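Cry37AA1 (PDB 4RHZ) binds calcium and pairs with Cry23Aa1 as the C2-fold component of a binary Bacillus thuringiensis toxin that is probably insecticidal. Local coordinates at residues B[99-107]-B[117-125]; B[21-32]-B[72-82]. All coordinates share one frame; numbering follows the deposited sequence. Where two conformers were deposited one is given.

Overall arrangement
The chain folds as a sandwich of two antiparallel four-stranded sheets, in keeping with a C2 fold. Contact 2 pairs the two central strands of one sheet. Contact 1 lies mainly in the other, at the open end of the hairpin 105-110/115-125, its outermost pair within this chain, and includes the type II turn leading there from strand 89-100 of the first sheet. Their centres lie about 13 Å apart, and the disulfide Cys-74 to Cys-99 joins them directly, with Met-73 packing on Tyr-121. Calcium, held by Asp-89 and Glu-112, sits at one end: it lies about 7 Å from the side chain of Glu-81 in contact 2 and about 12 Å from that of Arg-107 in contact 1. Both contacts also reach Cry23Aa1.

Contact 1 of 2, residues B[99-107]-B[117-125]; sequences CSTPGVTVR and VTIKYSLTP
Tyr-121 reaches across to the turn at Thr-101 to Val-104 and gives its hydroxyl proton to the carbonyl of Ser-100, OH to O 2.7 Å. With CG set between its own backbone N and carbonyl carbon (chi1 71°), the ring projects at the turn, where Pro-102 lies over one face, its CA 3.8 Å from the ring centroid in a CH-pi contact. Ser-100 OG comes to the ring edge, 3.5 Å from CE2, and donates to Val-104 O from above the carbonyl plane. Leu-123 CD1 touches Pro-102 CG. A water accepts from the backbone N of Gly-103 and of Tyr-121, bridging turn and strand. Behind this, the type II turn is closed by Val-104 N to Thr-101 O. Next comes the open end of the hairpin: Val-106 and Ile-119 form a hydrogen-bonded antiparallel pair, Val-106 N to Ile-119 O 3.0 Å and Ile-119 N to Val-106 O 2.9 Å, and Val-106 CG2 meets Ile-119 CD1 at 4.0 Å. Thr-105 OG1 is hydrogen-bonded to Glu-48 of the Cry23Aa1 chain, and a strand of that chain pairs in parallel with residues 105-107. Strand 117-125 pairs on its other side with strand 4-13, while Val-106 and Ile-119 pack on Phe-75 of the facing sheet.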
loop_
_atom_site.group_PDB
_atom_site.type_symbol
_atom_site.label_atom_id
_atom_site.label_comp_id
_atom_site.label_asym_id
_atom_site.label_seq_id
_atom_site.Cartn_x
_atom_site.Cartn_y
_atom_site.Cartn_z
ATOM N N CYS B 99 15.742 3.584 -9.972
ATOM C CA CYS B 99 15.389 2.487 -10.859
ATOM C C CYS B 99 14.301 1.576 -10.198
ATOM O O CYS B 99 14.209 1.512 -8.996
ATOM C CB CYS B 99 16.675 1.613 -11.124
ATOM S SG CYS B 99 18.168 2.678 -11.578
ATOM N N SER B 100 13.569 0.813 -10.997
ATOM C CA SER B 100 12.715 -0.239 -10.477
ATOM C C SER B 100 12.510 -1.341 -11.523
ATOM O O SER B 100 12.731 -1.120 -12.701
ATOM C CB SER B 100 11.329 0.360 -10.163
ATOM O OG SER B 100 10.813 0.975 -11.341
ATOM N N THR B 101 12.042 -2.500 -11.091
ATOM C CA THR B 101 11.443 -3.498 -11.979
ATOM C C THR B 101 10.015 -3.084 -12.452
ATOM O O THR B 101 9.372 -2.287 -11.799
ATOM C CB THR B 101 11.259 -4.793 -11.196
ATOM O OG1 THR B 101 10.438 -4.489 -10.049
ATOM C CG2 THR B 101 12.634 -5.344 -10.698
ATOM N N PRO B 102 9.526 -3.607 -13.601
ATOM C CA PRO B 102 8.171 -3.197 -14.035
ATOM C C PRO B 102 7.133 -3.676 -13.010
ATOM O O PRO B 102 7.218 -4.798 -12.551
ATOM C CB PRO B 102 7.976 -3.947 -15.375
ATOM C CG PRO B 102 8.929 -5.094 -15.320
ATOM C CD PRO B 102 10.090 -4.679 -14.464
ATOM N N GLY B 103 6.219 -2.803 -12.606
ATOM C CA GLY B 103 5.275 -3.203 -11.547
ATOM C C GLY B 103 5.639 -2.504 -10.267
ATOM O O GLY B 103 4.822 -2.491 -9.325
ATOM N N VAL B 104 6.860 -1.943 -10.188
ATOM C CA VAL B 104 7.201 -1.104 -9.057
ATOM C C VAL B 104 7.346 0.288 -9.597
ATOM O O VAL B 104 7.862 0.472 -10.751
ATOM C CB VAL B 104 8.468 -1.546 -8.381
ATOM C CG1 VAL B 104 8.915 -0.560 -7.292
ATOM C CG2 VAL B 104 8.341 -3.003 -7.806
ATOM N N THR B 105 6.853 1.263 -8.823
ATOM C CA THR B 105 6.794 2.631 -9.254
ATOM C C THR B 105 7.963 3.355 -8.596
ATOM O O THR B 105 8.365 2.980 -7.487
ATOM C CB THR B 105 5.430 3.213 -8.830
ATOM O OG1 THR B 105 4.447 2.753 -9.763
ATOM C CG2 THR B 105 5.384 4.704 -8.797
ATOM N N VAL B 106 8.513 4.392 -9.243
ATOM C CA VAL B 106 9.546 5.170 -8.583
ATOM C C VAL B 106 9.067 6.586 -8.304
ATOM O O VAL B 106 8.279 7.122 -9.067
ATOM C CB VAL B 106 10.942 5.298 -9.438
ATOM C CG1 VAL B 106 11.519 3.980 -9.858
ATOM C CG2 VAL B 106 10.787 6.270 -10.618
ATOM N N ARG B 107 9.645 7.192 -7.270
ATOM C CA ARG B 107 9.477 8.597 -6.984
ATOM C C ARG B 107 10.804 9.377 -7.174
ATOM O O ARG B 107 11.861 9.000 -6.580
ATOM C CB ARG B 107 9.044 8.740 -5.506
ATOM C CG ARG B 107 8.961 10.125 -5.029
ATOM C CD ARG B 107 8.232 10.261 -3.664
ATOM N NE ARG B 107 8.466 11.606 -3.122
ATOM C CZ ARG B 107 7.678 12.256 -2.241
ATOM N NH1 ARG B 107 6.509 11.715 -1.804
ATOM N NH2 ARG B 107 8.046 13.483 -1.834
ATOM N N VAL B 117 7.625 13.657 -8.362
ATOM C CA VAL B 117 7.046 13.002 -9.528
ATOM C C VAL B 117 7.073 11.516 -9.305
ATOM O O VAL B 117 8.012 11.054 -8.633
ATOM C CB VAL B 117 7.925 13.295 -10.768
ATOM C CG1 VAL B 117 7.431 12.567 -11.969
ATOM C CG2 VAL B 117 7.941 14.781 -11.071
ATOM N N THR B 118 6.098 10.754 -9.835
ATOM C CA THR B 118 6.190 9.341 -9.749
ATOM C C THR B 118 6.081 8.723 -11.166
ATOM O O THR B 118 5.492 9.332 -12.075
ATOM C CB THR B 118 5.081 8.720 -8.871
ATOM O OG1 THR B 118 3.817 8.798 -9.534
ATOM C CG2 THR B 118 5.018 9.281 -7.425
ATOM N N ILE B 119 6.657 7.529 -11.391
ATOM C CA ILE B 119 6.608 6.941 -12.696
ATOM C C ILE B 119 6.367 5.487 -12.539
ATOM O O ILE B 119 7.038 4.806 -11.766
ATOM C CB ILE B 119 7.986 7.103 -13.478
ATOM C CG1 ILE B 119 8.273 8.546 -13.822
ATOM C CG2 ILE B 119 7.932 6.465 -14.874
ATOM C CD1 ILE B 119 9.187 9.142 -12.959
ATOM N N LYS B 120 5.450 4.972 -13.327
ATOM C CA LYS B 120 5.090 3.573 -13.300
ATOM C C LYS B 120 5.268 3.118 -14.712
ATOM O O LYS B 120 5.055 3.928 -15.590
ATOM C CB LYS B 120 3.596 3.572 -13.000
ATOM C CG LYS B 120 2.890 2.339 -13.313
ATOM C CD LYS B 120 1.366 2.572 -13.281
ATOM C CE LYS B 120 0.664 1.228 -13.455
ATOM N NZ LYS B 120 -0.809 1.429 -13.657
ATOM N N TYR B 121 5.668 1.867 -14.964
ATOM C CA TYR B 121 5.803 1.446 -16.339
ATOM C C TYR B 121 5.429 0.012 -16.466
ATOM O O TYR B 121 5.542 -0.695 -15.494
ATOM C CB TYR B 121 7.246 1.660 -16.873
ATOM C CG TYR B 121 8.340 0.743 -16.344
ATOM C CD1 TYR B 121 8.850 -0.281 -17.138
ATOM C CD2 TYR B 121 8.891 0.932 -15.070
ATOM C CE1 TYR B 121 9.876 -1.121 -16.680
ATOM C CE2 TYR B 121 9.978 0.123 -14.618
ATOM C CZ TYR B 121 10.453 -0.896 -15.432
ATOM O OH TYR B 121 11.475 -1.723 -14.960
ATOM N N SER B 122 5.022 -0.400 -17.673
ATOM C CA SER B 122 4.729 -1.798 -17.965
ATOM C C SER B 122 5.136 -2.115 -19.397
ATOM O O SER B 122 5.260 -1.210 -20.234
ATOM C CB SER B 122 3.216 -2.105 -17.797
ATOM O OG SER B 122 2.419 -1.275 -18.630
ATOM N N LEU B 123 5.290 -3.399 -19.683
ATOM C CA LEU B 123 5.795 -3.895 -20.996
ATOM C C LEU B 123 4.949 -5.025 -21.569
ATOM O O LEU B 123 4.556 -5.925 -20.803
ATOM C CB LEU B 123 7.177 -4.538 -20.786
ATOM C CG LEU B 123 8.091 -3.640 -19.962
ATOM C CD1 LEU B 123 9.253 -4.416 -19.403
ATOM C CD2 LEU B 123 8.532 -2.488 -20.861
ATOM N N THR B 124 4.763 -4.995 -22.897
ATOM C CA THR B 124 4.182 -6.099 -23.678
ATOM C C THR B 124 4.970 -6.219 -24.967
ATOM O O THR B 124 5.365 -5.205 -25.520
ATOM C CB THR B 124 2.686 -5.868 -24.102
ATOM O OG1 THR B 124 2.514 -4.571 -24.715
ATOM C CG2 THR B 124 1.763 -6.032 -22.913
ATOM N N PRO B 125 5.191 -7.457 -25.456
ATOM C CA PRO B 125 5.878 -7.658 -26.732
ATOM C C PRO B 125 5.269 -6.775 -27.784
ATOM O O PRO B 125 4.031 -6.633 -27.815
ATOM C CB PRO B 125 5.530 -9.108 -27.074
ATOM C CG PRO B 125 5.432 -9.784 -25.741
ATOM C CD PRO B 125 5.050 -8.733 -24.723
HETATM O O HOH W 1 6.057 0.245 -12.672
#

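Contact 2 of 2, residues B[21-32]-B[72-82]; sequences PEPYGYIKAYLT and QMCFYGDVKEY
Tyr-24, Tyr-26, Lys-28 and Tyr-30 pair with Lys-80, Asp-78, Tyr-76 and Cys-74 as four hydrogen-bonded antiparallel couples, so each of these eight residues has both its backbone N-H and its C=O satisfied across the contact. Lys-28 N to Tyr-76 O is the straightest of these bonds, 2.9 Å with 174° at the hydrogen. Beyond the last pair, Gln-72 NE2 donates to Leu-31 O at 3.3 Å and also bonds Thr-247 O of the Cry23Aa1 chain.

The tyrosines lean over their partners. Tyr-30 CG lies between the backbone N and the carbonyl carbon (chi1 60°), which swings the ring over Cys-74, whose CB is 3.6 Å from the ring centroid while SG stands obliquely beside it. Asp-78 CB similarly lies under a face of Tyr-26, and Lys-80 CB under one of Tyr-24. Tyr-76 CE1 meets the edge of the Tyr-26 ring. Two waters serve the polar ends: one links Tyr-26 OH to Asp-78 OD2, donating to the carboxylate at 2.6 Å; the other joins Tyr-26 OH to Lys-28 NZ, with a weak bond to Tyr-76 OH. Tyr-24 OH is hydrogen-bonded to Asp-88, Tyr-30 OH to Thr-247 of the Cry23Aa1 chain, and Tyr-76 OH, besides its weak water bond, to Asp-37.

On the reverse face Ile-27 CG1 packs against Val-79 CG2 at 3.6 Å, and Ala-29 CB against Phe-75. This apolar side faces strand 4-13 of the second sheet through Ile-10 and Phe-8, while strands 38-43 and 89-100 flank the central pair.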
loop_
_atom_site.group_PDB
_atom_site.type_symbol
_atom_site.label_atom_id
_atom_site.label_comp_id
_atom_site.label_asym_id
_atom_site.label_seq_id
_atom_site.Cartn_x
_atom_site.Cartn_y
_atom_site.Cartn_z
ATOM N N PRO B 21 -0.554 20.944 -11.371
ATOM C CA PRO B 21 0.662 21.710 -11.595
ATOM C C PRO B 21 0.929 21.984 -13.101
ATOM O O PRO B 21 0.208 21.453 -13.986
ATOM C CB PRO B 21 1.747 20.853 -10.930
ATOM C CG PRO B 21 1.122 19.546 -10.598
ATOM C CD PRO B 21 -0.286 19.525 -11.109
ATOM N N GLU B 22 1.928 22.832 -13.367
ATOM C CA GLU B 22 2.324 23.188 -14.717
ATOM C C GLU B 22 3.764 22.788 -15.004
ATOM O O GLU B 22 4.661 23.630 -15.148
ATOM C CB GLU B 22 2.059 24.673 -14.962
ATOM C CG GLU B 22 0.568 24.860 -15.241
ATOM C CD GLU B 22 -0.063 25.946 -14.393
ATOM O OE1 GLU B 22 -1.079 25.623 -13.716
ATOM O OE2 GLU B 22 0.465 27.095 -14.411
ATOM N N PRO B 23 3.998 21.478 -15.059
ATOM C CA PRO B 23 5.429 21.094 -15.053
ATOM C C PRO B 23 6.103 21.431 -16.390
ATOM O O PRO B 23 5.471 21.235 -17.440
ATOM C CB PRO B 23 5.359 19.577 -14.871
ATOM C CG PRO B 23 4.020 19.187 -15.429
ATOM C CD PRO B 23 3.098 20.313 -15.017
ATOM N N TYR B 24 7.322 21.967 -16.367
ATOM C CA TYR B 24 8.125 21.973 -17.570
ATOM C C TYR B 24 9.477 21.327 -17.283
ATOM O O TYR B 24 9.942 21.330 -16.140
ATOM C CB TYR B 24 8.363 23.382 -18.105
ATOM C CG TYR B 24 9.219 24.274 -17.219
ATOM C CD1 TYR B 24 10.594 24.394 -17.438
ATOM C CD2 TYR B 24 8.644 25.038 -16.182
ATOM C CE1 TYR B 24 11.396 25.233 -16.640
ATOM C CE2 TYR B 24 9.435 25.887 -15.377
ATOM C CZ TYR B 24 10.802 25.969 -15.593
ATOM O OH TYR B 24 11.592 26.807 -14.787
ATOM N N GLY B 25 10.111 20.797 -18.329
ATOM C CA GLY B 25 11.494 20.285 -18.285
ATOM C C GLY B 25 11.490 18.976 -19.045
ATOM O O GLY B 25 10.939 18.920 -20.147
ATOM N N TYR B 26 12.026 17.901 -18.446
ATOM C CA TYR B 26 12.046 16.601 -19.098
ATOM C C TYR B 26 12.112 15.511 -18.039
ATOM O O TYR B 26 12.519 15.768 -16.915
ATOM C CB TYR B 26 13.280 16.498 -20.086
ATOM C CG TYR B 26 14.642 16.579 -19.394
ATOM C CD1 TYR B 26 15.201 15.443 -18.750
ATOM C CD2 TYR B 26 15.349 17.779 -19.339
ATOM C CE1 TYR B 26 16.431 15.514 -18.089
ATOM C CE2 TYR B 26 16.642 17.851 -18.697
ATOM C CZ TYR B 26 17.126 16.719 -18.059
ATOM O OH TYR B 26 18.332 16.739 -17.405
ATOM N N ILE B 27 11.756 14.290 -18.428
ATOM C CA ILE B 27 12.050 13.087 -17.679
ATOM C C ILE B 27 12.613 12.064 -18.690
ATOM O O ILE B 27 12.116 11.920 -19.852
ATOM C CB ILE B 27 10.787 12.508 -16.959
ATOM C CG1 ILE B 27 10.243 13.527 -15.916
ATOM C CG2 ILE B 27 11.065 11.122 -16.275
ATOM C CD1 ILE B 27 8.735 13.328 -15.624
ATOM N N LYS B 28 13.644 11.358 -18.268
ATOM C CA LYS B 28 14.301 10.395 -19.146
ATOM C C LYS B 28 14.455 9.076 -18.447
ATOM O O LYS B 28 14.477 9.023 -17.236
ATOM C CB LYS B 28 15.690 10.875 -19.524
ATOM C CG LYS B 28 15.640 12.109 -20.406
ATOM C CD LYS B 28 17.056 12.554 -20.751
ATOM C CE LYS B 28 17.026 13.863 -21.524
ATOM N NZ LYS B 28 18.436 14.301 -21.819
ATOM N N ALA B 29 14.616 8.039 -19.231
ATOM C CA ALA B 29 14.847 6.719 -18.732
ATOM C C ALA B 29 16.076 6.096 -19.444
ATOM O O ALA B 29 16.488 6.575 -20.534
ATOM C CB ALA B 29 13.630 5.904 -19.036
ATOM N N TYR B 30 16.585 5.006 -18.880
ATOM C CA TYR B 30 17.533 4.147 -19.571
ATOM C C TYR B 30 17.426 2.785 -18.942
ATOM O O TYR B 30 17.009 2.673 -17.776
ATOM C CB TYR B 30 18.997 4.684 -19.442
ATOM C CG TYR B 30 19.585 4.810 -18.009
ATOM C CD1 TYR B 30 20.328 3.801 -17.462
ATOM C CD2 TYR B 30 19.444 5.959 -17.271
ATOM C CE1 TYR B 30 20.851 3.881 -16.164
ATOM C CE2 TYR B 30 20.007 6.086 -15.998
ATOM C CZ TYR B 30 20.706 5.027 -15.456
ATOM O OH TYR B 30 21.249 5.082 -14.194
ATOM N N LEU B 31 17.849 1.749 -19.648
ATOM C CA LEU B 31 17.876 0.424 -19.068
ATOM C C LEU B 31 19.071 0.178 -18.152
ATOM O O LEU B 31 18.922 0.123 -16.905
ATOM C CB LEU B 31 17.794 -0.654 -20.146
ATOM C CG LEU B 31 16.371 -0.947 -20.677
ATOM C CD1 LEU B 31 15.497 0.268 -20.866
ATOM C CD2 LEU B 31 16.404 -1.750 -22.028
ATOM N N THR B 32 20.259 0.041 -18.740
ATOM C CA THR B 32 21.416 -0.317 -17.909
ATOM C C THR B 32 22.559 0.608 -18.105
ATOM O O THR B 32 23.442 0.684 -17.226
ATOM C CB THR B 32 21.877 -1.730 -18.152
ATOM O OG1 THR B 32 22.019 -1.910 -19.548
ATOM C CG2 THR B 32 20.765 -2.778 -17.672
ATOM N N GLN B 72 14.608 -4.015 -15.515
ATOM C CA GLN B 72 15.157 -2.846 -14.831
ATOM C C GLN B 72 15.002 -1.579 -15.661
ATOM O O GLN B 72 15.265 -1.577 -16.853
ATOM C CB GLN B 72 16.675 -3.057 -14.564
ATOM C CG GLN B 72 17.435 -1.907 -13.930
ATOM C CD GLN B 72 18.943 -2.249 -13.626
ATOM O OE1 GLN B 72 19.264 -3.224 -12.912
ATOM N NE2 GLN B 72 19.843 -1.452 -14.186
ATOM N N MET B 73 14.678 -0.461 -15.012
ATOM C CA MET B 73 14.635 0.760 -15.736
ATOM C C MET B 73 14.931 1.839 -14.764
ATOM O O MET B 73 14.499 1.753 -13.602
ATOM C CB MET B 73 13.249 0.848 -16.399
ATOM C CG MET B 73 13.045 2.087 -17.198
ATOM S SD MET B 73 12.245 1.901 -18.844
ATOM C CE MET B 73 11.576 0.357 -19.040
ATOM N N CYS B 74 15.693 2.850 -15.192
ATOM C CA CYS B 74 16.167 3.851 -14.300
ATOM C C CYS B 74 15.649 5.158 -14.786
ATOM O O CYS B 74 15.577 5.349 -15.984
ATOM C CB CYS B 74 17.707 3.830 -14.255
ATOM S SG CYS B 74 18.369 2.275 -13.601
ATOM N N PHE B 75 15.281 6.090 -13.893
ATOM C CA PHE B 75 14.575 7.288 -14.355
ATOM C C PHE B 75 15.187 8.487 -13.696
ATOM O O PHE B 75 15.650 8.392 -12.547
ATOM C CB PHE B 75 13.083 7.236 -13.963
ATOM C CG PHE B 75 12.320 6.087 -14.540
ATOM C CD1 PHE B 75 12.173 4.903 -13.820
ATOM C CD2 PHE B 75 11.696 6.196 -15.776
ATOM C CE1 PHE B 75 11.463 3.803 -14.355
ATOM C CE2 PHE B 75 10.901 5.118 -16.320
ATOM C CZ PHE B 75 10.820 3.909 -15.640
ATOM N N TYR B 76 15.136 9.637 -14.353
ATOM C CA TYR B 76 15.476 10.902 -13.670
ATOM C C TYR B 76 14.872 12.032 -14.400
ATOM O O TYR B 76 14.491 11.882 -15.559
ATOM C CB TYR B 76 16.989 11.117 -13.630
ATOM C CG TYR B 76 17.701 11.315 -14.995
ATOM C CD1 TYR B 76 18.109 12.569 -15.381
ATOM C CD2 TYR B 76 17.995 10.239 -15.837
ATOM C CE1 TYR B 76 18.803 12.775 -16.563
ATOM C CE2 TYR B 76 18.676 10.437 -17.050
ATOM C CZ TYR B 76 19.082 11.715 -17.366
ATOM O OH TYR B 76 19.756 12.003 -18.500
ATOM N N GLY B 77 14.837 13.181 -13.759
ATOM C CA GLY B 77 14.093 14.275 -14.304
ATOM C C GLY B 77 14.680 15.587 -13.859
ATOM O O GLY B 77 15.295 15.684 -12.766
ATOM N N ASP B 78 14.491 16.585 -14.715
ATOM C CA ASP B 78 14.681 17.975 -14.383
ATOM C C ASP B 78 13.307 18.599 -14.591
ATOM O O ASP B 78 12.947 18.960 -15.717
ATOM C CB ASP B 78 15.656 18.654 -15.385
ATOM C CG ASP B 78 16.014 20.079 -14.980
ATOM O OD1 ASP B 78 15.290 20.745 -14.184
ATOM O OD2 ASP B 78 17.124 20.502 -15.366
ATOM N N VAL B 79 12.534 18.712 -13.527
ATOM C CA VAL B 79 11.110 19.083 -13.634
ATOM C C VAL B 79 10.854 20.238 -12.699
ATOM O O VAL B 79 11.140 20.156 -11.516
ATOM C CB VAL B 79 10.186 17.879 -13.281
ATOM C CG1 VAL B 79 8.683 18.235 -13.446
ATOM C CG2 VAL B 79 10.551 16.662 -14.124
ATOM N N LYS B 80 10.293 21.289 -13.267
ATOM C CA LYS B 80 9.993 22.512 -12.582
ATOM C C LYS B 80 8.627 23.146 -12.739
ATOM O O LYS B 80 7.847 22.988 -13.675
ATOM C CB LYS B 80 11.008 23.588 -12.928
ATOM C CG LYS B 80 12.381 23.344 -12.472
ATOM C CD LYS B 80 13.284 24.404 -12.928
ATOM C CE LYS B 80 14.651 23.889 -13.040
ATOM N NZ LYS B 80 15.628 24.931 -12.890
ATOM N N GLU B 81 8.388 23.922 -11.726
ATOM C CA GLU B 81 7.306 24.834 -11.669
ATOM C C GLU B 81 7.795 26.244 -11.546
ATOM O O GLU B 81 8.748 26.687 -10.720
ATOM C CB GLU B 81 6.121 24.463 -10.826
ATOM C CG GLU B 81 4.871 24.647 -11.615
ATOM C CD GLU B 81 3.632 24.456 -10.811
ATOM O OE1 GLU B 81 3.080 23.375 -10.801
ATOM O OE2 GLU B 81 3.201 25.404 -10.187
ATOM N N TYR B 82 6.985 26.944 -12.331
ATOM C CA TYR B 82 7.041 28.295 -12.816
ATOM C C TYR B 82 7.206 29.275 -11.741
ATOM O O TYR B 82 6.566 29.232 -10.723
ATOM C CB TYR B 82 5.709 28.636 -13.505
ATOM C CG TYR B 82 4.433 28.099 -12.822
ATOM C CD1 TYR B 82 3.987 26.821 -13.077
ATOM C CD2 TYR B 82 3.682 28.867 -11.951
ATOM C CE1 TYR B 82 2.857 26.309 -12.486
ATOM C CE2 TYR B 82 2.526 28.352 -11.358
ATOM C CZ TYR B 82 2.124 27.058 -11.639
ATOM O OH TYR B 82 1.003 26.474 -11.087
HETATM O O HOH W 2 18.969 19.273 -16.784
HETATM O O HOH W 3 20.008 15.309 -19.433
#